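Local coordinates for 70 kDa protein (Xanthomonas sp., PDB 4B2N) that oxidatively cleaves rubber (polyisoprene) as a processive dioxygenase carrying two covalently attached c-type hemes, at residues A[235-247]-A[613-627]. Residues are numbered along the deposited sequence; the frame is centred on the assembly and turned at random.
Sequences GNLLPLPWSTGRG and QSPPPITDQQIKSRM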
loop_
_atom_site.group_PDB
_atom_site.type_symbol
_atom_site.label_atom_id
_atom_site.label_comp_id
_atom_site.label_asym_id
_atom_site.label_seq_id
_atom_site.Cartn_x
_atom_site.Cartn_y
_atom_site.Cartn_z
ATOM N N GLY A 235 -4.731 -21.368 -20.454
ATOM C CA GLY A 235 -4.176 -21.061 -19.149
ATOM C C GLY A 235 -5.113 -20.870 -17.964
ATOM O O GLY A 235 -6.330 -20.627 -18.081
ATOM N N ASN A 236 -4.521 -20.992 -16.794
ATOM C CA ASN A 236 -5.269 -20.779 -15.600
ATOM C C ASN A 236 -5.696 -19.299 -15.456
ATOM O O ASN A 236 -5.079 -18.387 -16.049
ATOM C CB ASN A 236 -4.396 -21.203 -14.405
ATOM C CG ASN A 236 -4.414 -22.713 -14.150
ATOM O OD1 ASN A 236 -4.745 -23.509 -15.048
ATOM N ND2 ASN A 236 -4.050 -23.129 -12.911
ATOM N N LEU A 237 -6.707 -19.051 -14.619
ATOM C CA LEU A 237 -6.946 -17.701 -14.035
ATOM C C LEU A 237 -5.633 -17.027 -13.548
ATOM O O LEU A 237 -4.745 -17.736 -13.047
ATOM C CB LEU A 237 -7.879 -17.841 -12.827
ATOM C CG LEU A 237 -9.338 -17.439 -12.980
ATOM C CD1 LEU A 237 -9.874 -17.572 -14.408
ATOM C CD2 LEU A 237 -10.186 -18.194 -11.963
ATOM N N LEU A 238 -5.520 -15.690 -13.670
ATOM C CA LEU A 238 -4.274 -14.990 -13.257
ATOM C C LEU A 238 -4.331 -14.592 -11.820
ATOM O O LEU A 238 -5.401 -14.249 -11.349
ATOM C CB LEU A 238 -4.119 -13.749 -14.072
ATOM C CG LEU A 238 -3.975 -14.088 -15.573
ATOM C CD1 LEU A 238 -3.863 -12.814 -16.423
ATOM C CD2 LEU A 238 -2.842 -15.045 -15.885
ATOM N N PRO A 239 -3.204 -14.651 -11.104
ATOM C CA PRO A 239 -3.217 -14.179 -9.715
ATOM C C PRO A 239 -3.187 -12.598 -9.768
ATOM O O PRO A 239 -2.151 -12.007 -9.980
ATOM C CB PRO A 239 -1.964 -14.769 -9.110
ATOM C CG PRO A 239 -1.063 -15.074 -10.305
ATOM C CD PRO A 239 -1.949 -15.344 -11.492
ATOM N N LEU A 240 -4.325 -11.938 -9.656
ATOM C CA LEU A 240 -4.302 -10.469 -9.717
ATOM C C LEU A 240 -5.343 -10.007 -8.723
ATOM O O LEU A 240 -6.222 -10.771 -8.361
ATOM C CB LEU A 240 -4.511 -9.929 -11.134
ATOM C CG LEU A 240 -5.939 -9.901 -11.653
ATOM C CD1 LEU A 240 -6.127 -9.670 -13.123
ATOM C CD2 LEU A 240 -6.400 -11.259 -11.338
ATOM N N PRO A 241 -5.198 -8.788 -8.212
ATOM C CA PRO A 241 -6.054 -8.371 -7.106
ATOM C C PRO A 241 -7.445 -7.982 -7.588
ATOM O O PRO A 241 -7.642 -7.778 -8.790
ATOM C CB PRO A 241 -5.335 -7.164 -6.494
ATOM C CG PRO A 241 -4.241 -6.805 -7.405
ATOM C CD PRO A 241 -4.186 -7.779 -8.585
ATOM N N TRP A 242 -8.412 -7.949 -6.650
ATOM C CA TRP A 242 -9.800 -7.546 -6.991
ATOM C C TRP A 242 -10.155 -6.439 -6.060
ATOM O O TRP A 242 -9.329 -6.075 -5.197
ATOM C CB TRP A 242 -10.683 -8.777 -6.801
ATOM C CG TRP A 242 -12.075 -8.659 -7.393
ATOM C CD1 TRP A 242 -13.229 -8.304 -6.707
ATOM C CD2 TRP A 242 -12.503 -8.956 -8.783
ATOM N NE1 TRP A 242 -14.317 -8.329 -7.562
ATOM C CE2 TRP A 242 -13.945 -8.710 -8.828
ATOM C CE3 TRP A 242 -11.856 -9.377 -9.940
ATOM C CZ2 TRP A 242 -14.706 -8.929 -9.988
ATOM C CZ3 TRP A 242 -12.615 -9.587 -11.123
ATOM C CH2 TRP A 242 -13.999 -9.363 -11.139
ATOM N N SER A 243 -11.353 -5.856 -6.187
ATOM C CA SER A 243 -11.724 -4.895 -5.191
ATOM C C SER A 243 -13.233 -4.906 -5.104
ATOM O O SER A 243 -13.930 -5.385 -6.035
ATOM C CB SER A 243 -11.222 -3.498 -5.571
ATOM O OG SER A 243 -11.765 -3.087 -6.808
ATOM N N THR A 244 -13.717 -4.343 -4.021
ATOM C CA THR A 244 -15.110 -4.143 -3.875
ATOM C C THR A 244 -15.555 -2.827 -4.436
ATOM O O THR A 244 -16.774 -2.647 -4.724
ATOM C CB THR A 244 -15.605 -4.300 -2.429
ATOM O OG1 THR A 244 -15.011 -3.315 -1.597
ATOM C CG2 THR A 244 -15.232 -5.677 -1.887
ATOM N N GLY A 245 -14.588 -1.931 -4.679
ATOM C CA GLY A 245 -14.910 -0.592 -5.156
ATOM C C GLY A 245 -13.636 0.091 -5.585
ATOM O O GLY A 245 -12.757 -0.568 -6.185
ATOM N N ARG A 246 -13.487 1.361 -5.238
ATOM C CA ARG A 246 -12.330 2.165 -5.692
ATOM C C ARG A 246 -11.448 2.601 -4.545
ATOM O O ARG A 246 -11.976 2.938 -3.513
ATOM C CB ARG A 246 -12.856 3.389 -6.430
ATOM C CG ARG A 246 -13.230 3.033 -7.849
ATOM C CD ARG A 246 -13.978 4.219 -8.398
ATOM N NE ARG A 246 -14.306 4.175 -9.843
ATOM C CZ ARG A 246 -13.690 4.943 -10.745
ATOM N NH1 ARG A 246 -12.587 5.624 -10.387
ATOM N NH2 ARG A 246 -14.114 4.984 -12.046
ATOM N N GLY A 247 -10.116 2.572 -4.733
ATOM C CA GLY A 247 -9.193 3.210 -3.756
ATOM C C GLY A 247 -8.745 2.297 -2.650
ATOM O O GLY A 247 -7.960 2.685 -1.736
ATOM N N GLN A 613 -14.603 -20.352 -9.591
ATOM C CA GLN A 613 -15.559 -19.422 -10.222
ATOM C C GLN A 613 -14.693 -18.362 -10.987
ATOM O O GLN A 613 -13.702 -17.819 -10.446
ATOM C CB GLN A 613 -16.398 -18.823 -9.023
ATOM C CG GLN A 613 -17.418 -17.714 -9.293
ATOM C CD GLN A 613 -17.807 -16.814 -8.070
ATOM O OE1 GLN A 613 -18.453 -15.724 -8.230
ATOM N NE2 GLN A 613 -17.425 -17.250 -6.854
ATOM N N SER A 614 -14.991 -18.130 -12.251
ATOM C CA SER A 614 -14.244 -17.155 -13.009
ATOM C C SER A 614 -14.772 -15.751 -12.688
ATOM O O SER A 614 -15.900 -15.625 -12.189
ATOM C CB SER A 614 -14.470 -17.442 -14.476
ATOM O OG SER A 614 -13.750 -18.627 -14.781
ATOM N N PRO A 615 -13.977 -14.711 -12.980
ATOM C CA PRO A 615 -14.377 -13.361 -12.603
ATOM C C PRO A 615 -15.711 -12.986 -13.247
ATOM O O PRO A 615 -15.984 -13.282 -14.437
ATOM C CB PRO A 615 -13.223 -12.478 -13.130
ATOM C CG PRO A 615 -12.034 -13.410 -13.188
ATOM C CD PRO A 615 -12.616 -14.758 -13.562
ATOM N N PRO A 616 -16.595 -12.466 -12.456
ATOM C CA PRO A 616 -17.890 -12.002 -12.981
ATOM C C PRO A 616 -17.639 -10.784 -13.924
ATOM O O PRO A 616 -16.811 -9.940 -13.578
ATOM C CB PRO A 616 -18.631 -11.531 -11.722
ATOM C CG PRO A 616 -17.552 -11.251 -10.745
ATOM C CD PRO A 616 -16.438 -12.229 -11.018
ATOM N N PRO A 617 -18.362 -10.688 -15.057
ATOM C CA PRO A 617 -18.358 -9.459 -15.780
ATOM C C PRO A 617 -19.027 -8.382 -14.897
ATOM O O PRO A 617 -20.189 -8.497 -14.545
ATOM C CB PRO A 617 -19.170 -9.797 -17.053
ATOM C CG PRO A 617 -20.136 -10.882 -16.640
ATOM C CD PRO A 617 -19.318 -11.678 -15.620
ATOM N N ILE A 618 -18.287 -7.347 -14.525
ATOM C CA ILE A 618 -18.864 -6.325 -13.647
ATOM C C ILE A 618 -19.786 -5.402 -14.463
ATOM O O ILE A 618 -19.359 -4.860 -15.466
ATOM C CB ILE A 618 -17.755 -5.548 -12.930
ATOM C CG1 ILE A 618 -16.998 -6.491 -11.993
ATOM C CG2 ILE A 618 -18.390 -4.382 -12.195
ATOM C CD1 ILE A 618 -15.889 -5.827 -11.194
ATOM N N THR A 619 -21.051 -5.253 -14.063
ATOM C CA THR A 619 -22.065 -4.538 -14.875
ATOM C C THR A 619 -22.039 -3.043 -14.647
ATOM O O THR A 619 -21.444 -2.595 -13.701
ATOM C CB THR A 619 -23.483 -5.003 -14.521
ATOM O OG1 THR A 619 -23.796 -4.650 -13.176
ATOM C CG2 THR A 619 -23.634 -6.576 -14.709
ATOM N N ASP A 620 -22.746 -2.277 -15.479
ATOM C CA ASP A 620 -22.659 -0.843 -15.358
ATOM C C ASP A 620 -23.401 -0.453 -14.093
ATOM O O ASP A 620 -23.060 0.538 -13.522
ATOM C CB ASP A 620 -23.250 -0.144 -16.576
ATOM C CG ASP A 620 -22.424 -0.376 -17.850
ATOM O OD1 ASP A 620 -21.184 -0.559 -17.731
ATOM O OD2 ASP A 620 -23.026 -0.391 -18.956
ATOM N N GLN A 621 -24.436 -1.202 -13.695
ATOM C CA GLN A 621 -25.113 -0.837 -12.435
ATOM C C GLN A 621 -24.188 -1.085 -11.217
ATOM O O GLN A 621 -24.169 -0.299 -10.262
ATOM C CB GLN A 621 -26.508 -1.554 -12.260
ATOM C CG GLN A 621 -27.764 -0.773 -12.795
ATOM C CD GLN A 621 -28.082 0.681 -12.188
ATOM O OE1 GLN A 621 -27.960 0.944 -10.962
ATOM N NE2 GLN A 621 -28.539 1.615 -13.073
ATOM N N GLN A 622 -23.394 -2.144 -11.277
ATOM C CA GLN A 622 -22.417 -2.392 -10.198
ATOM C C GLN A 622 -21.354 -1.318 -10.177
ATOM O O GLN A 622 -20.906 -0.887 -9.081
ATOM C CB GLN A 622 -21.792 -3.800 -10.341
ATOM C CG GLN A 622 -22.792 -4.933 -10.052
ATOM C CD GLN A 622 -22.412 -6.275 -10.718
ATOM O OE1 GLN A 622 -21.401 -6.402 -11.425
ATOM N NE2 GLN A 622 -23.237 -7.302 -10.464
ATOM N N ILE A 623 -20.987 -0.812 -11.362
ATOM C CA ILE A 623 -19.964 0.248 -11.459
ATOM C C ILE A 623 -20.514 1.455 -10.680
ATOM O O ILE A 623 -19.789 2.061 -9.903
ATOM C CB ILE A 623 -19.610 0.515 -12.935
ATOM C CG1 ILE A 623 -18.806 -0.657 -13.441
ATOM C CG2 ILE A 623 -18.842 1.828 -13.153
ATOM C CD1 ILE A 623 -18.678 -0.618 -14.939
ATOM N N LYS A 624 -21.820 1.727 -10.794
ATOM C CA LYS A 624 -22.376 2.882 -10.112
ATOM C C LYS A 624 -22.205 2.749 -8.626
ATOM O O LYS A 624 -21.874 3.723 -7.939
ATOM C CB LYS A 624 -23.868 3.160 -10.493
ATOM C CG LYS A 624 -23.990 3.786 -11.862
ATOM C CD LYS A 624 -25.418 4.124 -12.307
ATOM C CE LYS A 624 -26.113 4.999 -11.235
ATOM N NZ LYS A 624 -27.441 5.508 -11.760
ATOM N N SER A 625 -22.367 1.559 -8.110
ATOM C CA SER A 625 -22.168 1.364 -6.676
ATOM C C SER A 625 -20.683 1.421 -6.275
ATOM O O SER A 625 -20.353 1.941 -5.239
ATOM C CB SER A 625 -22.761 0.015 -6.322
ATOM O OG SER A 625 -24.166 0.001 -6.630
ATOM N N ARG A 626 -19.788 0.875 -7.096
ATOM C CA ARG A 626 -18.314 0.918 -6.815
ATOM C C ARG A 626 -17.769 2.366 -6.715
ATOM O O ARG A 626 -16.728 2.615 -6.094
ATOM C CB ARG A 626 -17.509 0.212 -7.936
ATOM C CG ARG A 626 -17.867 -1.247 -8.121
ATOM C CD ARG A 626 -16.908 -1.869 -9.216
ATOM N NE ARG A 626 -16.872 -3.143 -8.668
ATOM C CZ ARG A 626 -15.915 -3.796 -8.080
ATOM N NH1 ARG A 626 -14.571 -3.543 -8.186
ATOM N NH2 ARG A 626 -16.403 -4.873 -7.508
ATOM N N MET A 627 -18.483 3.299 -7.342
ATOM C CA MET A 627 -18.196 4.751 -7.321
ATOM C C MET A 627 -18.727 5.508 -6.121
ATOM O O MET A 627 -18.762 6.748 -6.131
ATOM C CB MET A 627 -18.661 5.392 -8.635
ATOM C CG MET A 627 -17.752 4.838 -9.704
ATOM S SD MET A 627 -17.901 5.539 -11.318
ATOM C CE MET A 627 -17.240 7.121 -11.073
HETATM O O HOH W 1 -15.784 2.539 -3.461
#
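A capped helix and the proline run leading into it pack here against the irregular loop between helices 218-226 and 253-261, and the pair illustrates how a buried arginine can join the end of a helix, 620-626, to the backbone of a loop without regular secondary structure. Arg626, at the end of helix 620-626, reaches back to the loop and grips a single backbone oxygen end-on: NH1 and NH2 each donate to Ser243 O at 2.9 Å. Neither bond is straight, both N-H...O angles being 137°, and the two nitrogens arrive from the same face of the carbonyl plane. Thr244 O and Gly245 N lie over one face of the guanidinium, while Ile618 CD1 sits 3.7 Å above the centre of the other, so the flat group is held between backbone and methyl. Salt bridges to Asp217 and Asp594 probably balance its buried charge.

Trp242, its CG swung anti to the backbone N (chi1 -167°), points its six-membered ring into the run Pro615-Ile618. CZ3 meets Pro615 CB at 3.6 Å. The Trp242 and Ile618 side chains come at each other from opposite directions, Ile618 CD1 reaching Trp242 CZ2 at 3.5 Å. The indole plane stands 73° from the Arg626 guanidinium, and NE1 donates a hydrogen bond to Asp594 O. Earlier in the loop, Leu237 brings CD1 against Pro615 CD. At the start of the helix, Thr619 and Gln622 form a capping box.

The 235-247 loop contributes Pro241 to a heme c pocket, and the side chain of Ser243 lies about 8 Å from that of Cys194, which is covalently bound to heme. At the helix end Arg246 and Met627 run side by side, and one water accepts from Arg246 N and donates to Arg626 O at 2.8 Å.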